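PDB 5JT8: Blo t 1 allergen from Blomia tropicalis, which is a mite allergen of the papain family of cysteine proteases, made with an inhibitory propeptide that probably keeps the protease inactive until removed. Local coordinates for residues S148-S151 with I152-Q156; F117-R120 with Q121-L125. All coordinates share one frame; numbering follows the deposited sequence.

Contact 1 of 2, residues S148-S151 with I152-Q156; sequences SLYS and IQKQQ
Tyr150 and Gln156 meet where helix 139-154, the long central helix of the papain fold, ends in a C-terminal cap with one left-handed residue. Gln155 takes positive phi (52°) and turns the chain back, so that Gln156 N reaches Tyr150 O at 3.1 Å in an almost straight bond. The Gln156 amide lies only 15° from the plane of the Tyr150 ring, its OE1 3.8 Å from Tyr150 CD1. Lys154 N donates to Tyr150 O at 3.0 Å from the opposite face of its carbonyl plane. The bond of Gln155 N to Ser151 O is weak.

The inward side is the tight one. Ile152 N binds Ser148 O at 2.8 Å, and its side chain, with CG1 beside the backbone N (chi1 -65°), presses along the same carbonyl. Small Ser148 and Ser151 suit a buried helix flank, and Ser148 OG bonds to Gly144 O. Tyr150 sends its OH to His224 O, while its ring meets Tyr223 edge-to-face.

Toward solvent, Gln153, Lys154 and Gln155 are long and polar, as an exposed helix end suits. Lys154 runs alongside Tyr150 and lays its CD beside Tyr150 CD1 and CE1, 3.6 Å from CD1.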
ATOM      1  N   SER A 148      11.060   7.099   3.697  1.00 23.41           N
ATOM      2  CA  SER A 148      11.934   7.144   2.520  1.00 29.30           C
ATOM      3  C   SER A 148      12.622   8.491   2.365  1.00 27.06           C
ATOM      4  O   SER A 148      13.820   8.575   2.100  1.00 23.56           O
ATOM      5  CB  SER A 148      11.135   6.854   1.241  1.00 26.60           C
ATOM      6  OG  SER A 148      10.619   5.549   1.287  1.00 33.34           O
ATOM      7  N   LEU A 149      11.837   9.550   2.507  1.00 23.74           N
ATOM      8  CA  LEU A 149      12.373  10.901   2.377  1.00 25.36           C
ATOM      9  C   LEU A 149      13.425  11.200   3.440  1.00 25.22           C
ATOM     10  O   LEU A 149      14.419  11.855   3.134  1.00 29.92           O
ATOM     11  CB  LEU A 149      11.242  11.930   2.435  1.00 21.16           C
ATOM     12  CG  LEU A 149      10.290  11.866   1.244  1.00 23.19           C
ATOM     13  CD1 LEU A 149       9.168  12.924   1.337  1.00 21.97           C
ATOM     14  CD2 LEU A 149      11.060  12.025  -0.064  1.00 27.76           C
ATOM     15  N   TYR A 150      13.229  10.729   4.681  1.00 26.18           N
ATOM     16  CA  TYR A 150      14.241  10.962   5.720  1.00 26.08           C
ATOM     17  C   TYR A 150      15.519  10.215   5.388  1.00 26.41           C
ATOM     18  O   TYR A 150      16.624  10.688   5.672  1.00 30.21           O
ATOM     19  CB  TYR A 150      13.729  10.567   7.119  1.00 33.10           C
ATOM     20  CG  TYR A 150      12.934  11.690   7.740  1.00 35.73           C
ATOM     21  CD1 TYR A 150      13.561  12.674   8.500  1.00 40.12           C
ATOM     22  CD2 TYR A 150      11.577  11.798   7.520  1.00 24.84           C
ATOM     23  CE1 TYR A 150      12.843  13.728   9.039  1.00 37.19           C
ATOM     24  CE2 TYR A 150      10.842  12.843   8.057  1.00 30.33           C
ATOM     25  CZ  TYR A 150      11.480  13.806   8.813  1.00 36.71           C
ATOM     26  OH  TYR A 150      10.753  14.849   9.346  1.00 37.47           O
ATOM     27  N   SER A 151      15.384   9.054   4.766  1.00 27.08           N
ATOM     28  CA  SER A 151      16.577   8.296   4.373  1.00 28.59           C
ATOM     29  C   SER A 151      17.258   9.026   3.205  1.00 26.29           C
ATOM     30  O   SER A 151      18.457   9.287   3.221  1.00 32.04           O
ATOM     31  CB  SER A 151      16.208   6.861   3.980  1.00 32.18           C
ATOM     32  OG  SER A 151      17.372   6.091   3.718  1.00 35.56           O
ATOM     33  N   ILE A 152      16.458   9.381   2.208  1.00 27.77           N
ATOM     34  CA  ILE A 152      16.972  10.030   1.014  1.00 29.16           C
ATOM     35  C   ILE A 152      17.642  11.392   1.310  1.00 34.13           C
ATOM     36  O   ILE A 152      18.764  11.645   0.875  1.00 34.17           O
ATOM     37  CB  ILE A 152      15.851  10.210  -0.012  1.00 29.84           C
ATOM     38  CG1 ILE A 152      15.363   8.836  -0.495  1.00 22.95           C
ATOM     39  CG2 ILE A 152      16.348  11.028  -1.182  1.00 29.26           C
ATOM     40  CD1 ILE A 152      14.086   8.895  -1.336  1.00 22.01           C
ATOM     41  N   GLN A 153      16.984  12.254   2.079  1.00 27.71           N
ATOM     42  CA  GLN A 153      17.485  13.621   2.246  1.00 26.04           C
ATOM     43  C   GLN A 153      18.358  13.804   3.484  1.00 26.14           C
ATOM     44  O   GLN A 153      19.141  14.743   3.559  1.00 31.18           O
ATOM     45  CB  GLN A 153      16.301  14.601   2.258  1.00 28.12           C
ATOM     46  CG  GLN A 153      15.548  14.551   0.948  1.00 29.88           C
ATOM     47  CD  GLN A 153      14.439  15.569   0.850  1.00 34.59           C
ATOM     48  OE1 GLN A 153      13.318  15.326   1.293  1.00 36.68           O
ATOM     49  NE2 GLN A 153      14.732  16.702   0.240  1.00 34.93           N
ATOM     50  N   LYS A 154      18.263  12.901   4.446  1.00 27.98           N
ATOM     51  CA  LYS A 154      19.020  13.096   5.681  1.00 31.53           C
ATOM     52  C   LYS A 154      19.821  11.864   6.072  1.00 28.51           C
ATOM     53  O   LYS A 154      20.544  11.904   7.042  1.00 29.84           O
ATOM     54  CB  LYS A 154      18.072  13.503   6.832  1.00 31.08           C
ATOM     55  CG  LYS A 154      17.295  14.793   6.574  1.00 34.84           C
ATOM     56  CD  LYS A 154      16.194  15.042   7.616  1.00 45.98           C
ATOM     57  CE  LYS A 154      16.705  15.790   8.849  1.00 51.00           C
ATOM     58  NZ  LYS A 154      17.314  17.112   8.503  1.00 47.65           N
ATOM     59  N   GLN A 155      19.714  10.781   5.299  1.00 34.67           N
ATOM     60  CA  GLN A 155      20.390   9.519   5.634  1.00 37.15           C
ATOM     61  C   GLN A 155      20.049   9.132   7.065  1.00 30.35           C
ATOM     62  O   GLN A 155      20.919   8.735   7.833  1.00 32.88           O
ATOM     63  CB  GLN A 155      21.920   9.615   5.458  1.00 36.65           C
ATOM     64  CG  GLN A 155      22.395  10.004   4.046  1.00 39.96           C
ATOM     65  CD  GLN A 155      22.123  11.477   3.701  1.00 43.50           C
ATOM     66  OE1 GLN A 155      22.484  12.384   4.455  1.00 55.23           O
ATOM     67  NE2 GLN A 155      21.472  11.711   2.568  1.00 42.26           N
ATOM     68  N   GLN A 156      18.784   9.313   7.437  1.00 36.72           N
ATOM     69  CA  GLN A 156      18.294   8.867   8.742  1.00 38.43           C
ATOM     70  C   GLN A 156      17.290   7.750   8.537  1.00 34.80           C
ATOM     71  O   GLN A 156      16.358   7.882   7.741  1.00 30.69           O
ATOM     72  CB  GLN A 156      17.641  10.014   9.533  1.00 35.16           C
ATOM     73  CG  GLN A 156      18.604  11.083  10.031  1.00 45.94           C
ATOM     74  CD  GLN A 156      17.884  12.296  10.638  1.00 48.13           C
ATOM     75  OE1 GLN A 156      16.661  12.325  10.722  1.00 43.05           O
ATOM     76  NE2 GLN A 156      18.654  13.297  11.056  1.00 50.48           N
TER

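Contact 2 of 2, residues F117-R120 with Q121-L125; sequences FDWR and QKARL
The extended chain at Phe117 and Asp118 passes straight into one short helical turn, in which Gln121 N bonds to Asp118 O at 2.9 Å while Lys122 N and Ala123 N make weak bonds to Trp119 O. Asp118 is the N-cap: its OD1 accepts from Arg120 N, 3.0 Å away and above the carboxylate plane. Aspartate suits this place because it can cap the turn and still bind a cation. With CG opposite the backbone N (chi1 -169°), its carboxylate comes beside the Arg120 guanidinium, which grips it side-on, NE to OD1 and NH2 to OD2, the latter at 2.8 Å. Arg120 NH2 also bonds to Tyr314 OH, and the guanidinium makes a cation-pi contact with Tyr312.

On the apolar side, Lys122 folds its chain, bent at chi3, across Phe117, with CD 4.0 Å from the ring centroid over one face, a CH-pi contact. Nearer its root, Lys122 CB lies 3.7 Å from Trp119 CE3. Phe117 CE1 in turn sits above a face of the indole, offset toward its rim, and Trp119 NE1 is satisfied by Ile244 O. Leu125 CD1 packs 4.0 Å from Trp119 CB. The Leu125 side chain crosses that of Arg120 at about a right angle, its CD1 4.0 Å from Arg120 CG, while a water accepts from Leu125 N and donates to Arg120 O.

Since both carboxylate oxygens receive N-H groups from Arg120, Asp118 is probably held as an anion and fixed in rotation, keeping the capping oxygen over the first turn.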
ATOM      1  N   PHE A 117      14.953   2.951 -12.721  1.00 29.49           N
ATOM      2  CA  PHE A 117      15.130   3.795 -11.554  1.00 32.35           C
ATOM      3  C   PHE A 117      14.551   3.031 -10.362  1.00 32.88           C
ATOM      4  O   PHE A 117      13.421   2.573 -10.409  1.00 32.30           O
ATOM      5  CB  PHE A 117      14.440   5.151 -11.750  1.00 34.11           C
ATOM      6  CG  PHE A 117      14.783   6.174 -10.699  1.00 34.44           C
ATOM      7  CD1 PHE A 117      14.128   6.184  -9.476  1.00 37.36           C
ATOM      8  CD2 PHE A 117      15.757   7.133 -10.938  1.00 41.36           C
ATOM      9  CE1 PHE A 117      14.443   7.129  -8.505  1.00 37.90           C
ATOM     10  CE2 PHE A 117      16.078   8.078  -9.973  1.00 40.76           C
ATOM     11  CZ  PHE A 117      15.418   8.078  -8.757  1.00 40.73           C
ATOM     12  N   ASP A 118      15.338   2.880  -9.307  1.00 30.71           N
ATOM     13  CA  ASP A 118      14.932   2.078  -8.159  1.00 35.26           C
ATOM     14  C   ASP A 118      15.435   2.750  -6.877  1.00 34.55           C
ATOM     15  O   ASP A 118      16.622   2.690  -6.577  1.00 31.02           O
ATOM     16  CB  ASP A 118      15.492   0.647  -8.300  1.00 34.99           C
ATOM     17  CG  ASP A 118      14.909  -0.333  -7.285  1.00 32.75           C
ATOM     18  OD1 ASP A 118      14.266   0.109  -6.317  1.00 35.21           O
ATOM     19  OD2 ASP A 118      15.098  -1.550  -7.462  1.00 28.52           O
ATOM     20  N   TRP A 119      14.547   3.399  -6.124  1.00 30.43           N
ATOM     21  CA  TRP A 119      14.971   4.028  -4.873  1.00 30.40           C
ATOM     22  C   TRP A 119      15.599   3.026  -3.890  1.00 28.12           C
ATOM     23  O   TRP A 119      16.415   3.416  -3.053  1.00 35.56           O
ATOM     24  CB  TRP A 119      13.804   4.754  -4.198  1.00 27.21           C
ATOM     25  CG  TRP A 119      13.576   6.116  -4.736  1.00 24.03           C
ATOM     26  CD1 TRP A 119      12.472   6.555  -5.428  1.00 23.18           C
ATOM     27  CD2 TRP A 119      14.463   7.240  -4.643  1.00 24.93           C
ATOM     28  NE1 TRP A 119      12.624   7.878  -5.765  1.00 23.48           N
ATOM     29  CE2 TRP A 119      13.835   8.324  -5.299  1.00 25.51           C
ATOM     30  CE3 TRP A 119      15.738   7.431  -4.088  1.00 31.91           C
ATOM     31  CZ2 TRP A 119      14.423   9.584  -5.400  1.00 24.65           C
ATOM     32  CZ3 TRP A 119      16.332   8.680  -4.195  1.00 30.23           C
ATOM     33  CH2 TRP A 119      15.675   9.744  -4.855  1.00 27.47           C
ATOM     34  N   ARG A 120      15.257   1.742  -4.003  1.00 32.18           N
ATOM     35  CA  ARG A 120      15.886   0.724  -3.146  1.00 34.07           C
ATOM     36  C   ARG A 120      17.406   0.655  -3.332  1.00 40.62           C
ATOM     37  O   ARG A 120      18.131   0.166  -2.460  1.00 34.51           O
ATOM     38  CB  ARG A 120      15.310  -0.663  -3.416  1.00 32.50           C
ATOM     39  CG  ARG A 120      13.825  -0.835  -3.142  1.00 38.24           C
ATOM     40  CD  ARG A 120      13.376  -2.243  -3.543  1.00 38.84           C
ATOM     41  NE  ARG A 120      13.563  -2.471  -4.975  1.00 35.58           N
ATOM     42  CZ  ARG A 120      13.197  -3.573  -5.622  1.00 36.91           C
ATOM     43  NH1 ARG A 120      12.615  -4.568  -4.964  1.00 40.29           N
ATOM     44  NH2 ARG A 120      13.410  -3.681  -6.937  1.00 30.06           N
ATOM     45  N   GLN A 121      17.882   1.126  -4.480  1.00 40.36           N
ATOM     46  CA  GLN A 121      19.304   1.082  -4.781  1.00 40.89           C
ATOM     47  C   GLN A 121      19.957   2.432  -4.594  1.00 37.33           C
ATOM     48  O   GLN A 121      21.173   2.515  -4.488  1.00 38.38           O
ATOM     49  CB  GLN A 121      19.547   0.582  -6.211  1.00 52.14           C
ATOM     50  CG  GLN A 121      19.487  -0.935  -6.324  1.00 65.16           C
ATOM     51  CD  GLN A 121      19.439  -1.420  -7.752  1.00 80.12           C
ATOM     52  OE1 GLN A 121      20.301  -1.085  -8.564  1.00 90.81           O
ATOM     53  NE2 GLN A 121      18.430  -2.223  -8.071  1.00 81.48           N
ATOM     54  N   LYS A 122      19.156   3.492  -4.558  1.00 39.61           N
ATOM     55  CA  LYS A 122      19.704   4.839  -4.425  1.00 49.27           C
ATOM     56  C   LYS A 122      19.744   5.280  -2.959  1.00 47.72           C
ATOM     57  O   LYS A 122      20.362   6.289  -2.600  1.00 42.96           O
ATOM     58  CB  LYS A 122      18.883   5.838  -5.253  1.00 51.10           C
ATOM     59  CG  LYS A 122      18.550   5.362  -6.658  1.00 52.12           C
ATOM     60  CD  LYS A 122      18.404   6.524  -7.621  1.00 53.38           C
ATOM     61  CE  LYS A 122      19.769   7.118  -7.969  1.00 59.90           C
ATOM     62  NZ  LYS A 122      19.678   8.211  -8.984  1.00 64.71           N
ATOM     63  N   ALA A 123      19.075   4.511  -2.114  1.00 36.74           N
ATOM     64  CA  ALA A 123      18.886   4.895  -0.736  1.00 36.78           C
ATOM     65  C   ALA A 123      18.621   3.640   0.058  1.00 39.52           C
ATOM     66  O   ALA A 123      18.200   2.618  -0.497  1.00 35.29           O
ATOM     67  CB  ALA A 123      17.719   5.889  -0.600  1.00 39.67           C
ATOM     68  N   ARG A 124      18.895   3.701   1.353  1.00 36.31           N
ATOM     69  CA  ARG A 124      18.588   2.575   2.208  1.00 45.97           C
ATOM     70  C   ARG A 124      17.176   2.818   2.668  1.00 39.46           C
ATOM     71  O   ARG A 124      16.958   3.628   3.549  1.00 38.37           O
ATOM     72  CB  ARG A 124      19.560   2.462   3.390  1.00 56.10           C
ATOM     73  CG  ARG A 124      20.378   1.167   3.387  1.00 70.63           C
ATOM     74  CD  ARG A 124      21.146   0.933   4.697  1.00 79.67           C
ATOM     75  NE  ARG A 124      21.534   2.180   5.353  1.00 83.69           N
ATOM     76  CZ  ARG A 124      21.194   2.507   6.599  1.00 86.70           C
ATOM     77  NH1 ARG A 124      20.466   1.670   7.330  1.00 89.53           N
ATOM     78  NH2 ARG A 124      21.586   3.668   7.118  1.00 82.47           N
ATOM     79  N   LEU A 125      16.214   2.169   2.023  1.00 35.42           N
ATOM     80  CA  LEU A 125      14.820   2.336   2.411  1.00 34.74           C
ATOM     81  C   LEU A 125      14.581   1.499   3.638  1.00 33.69           C
ATOM     82  O   LEU A 125      15.377   0.608   3.943  1.00 37.19           O
ATOM     83  CB  LEU A 125      13.880   1.934   1.282  1.00 29.44           C
ATOM     84  CG  LEU A 125      14.052   2.842   0.070  1.00 34.25           C
ATOM     85  CD1 LEU A 125      13.038   2.472  -1.009  1.00 35.61           C
ATOM     86  CD2 LEU A 125      13.922   4.304   0.492  1.00 31.56           C
TER
HETATM   87  O   HOH W   1      16.933   0.009   0.167  1.00 37.83           O

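In the fold
Both contacts are local and partly buried, their centres 11 Å apart, and they lie on successive helices of the protease part. Contact 1 closes the C-terminal end of helix 139-154 and relies mainly on backbone bonds; contact 2 opens helix 119-122 as the chain leaves the sheet, where strand 117-118 pairs with 281-291, and relies on a charged cap, a CH-pi contact and packed aromatic side chains. They share a partly buried seam: Ile152 CD1 packs 3.5 Å from Trp119 CE3, Leu125 rests on Ser148, and Ser151 OG probably bonds to Arg124 O at 2.5 Å. Their exposed sides carry glutamines and lysines.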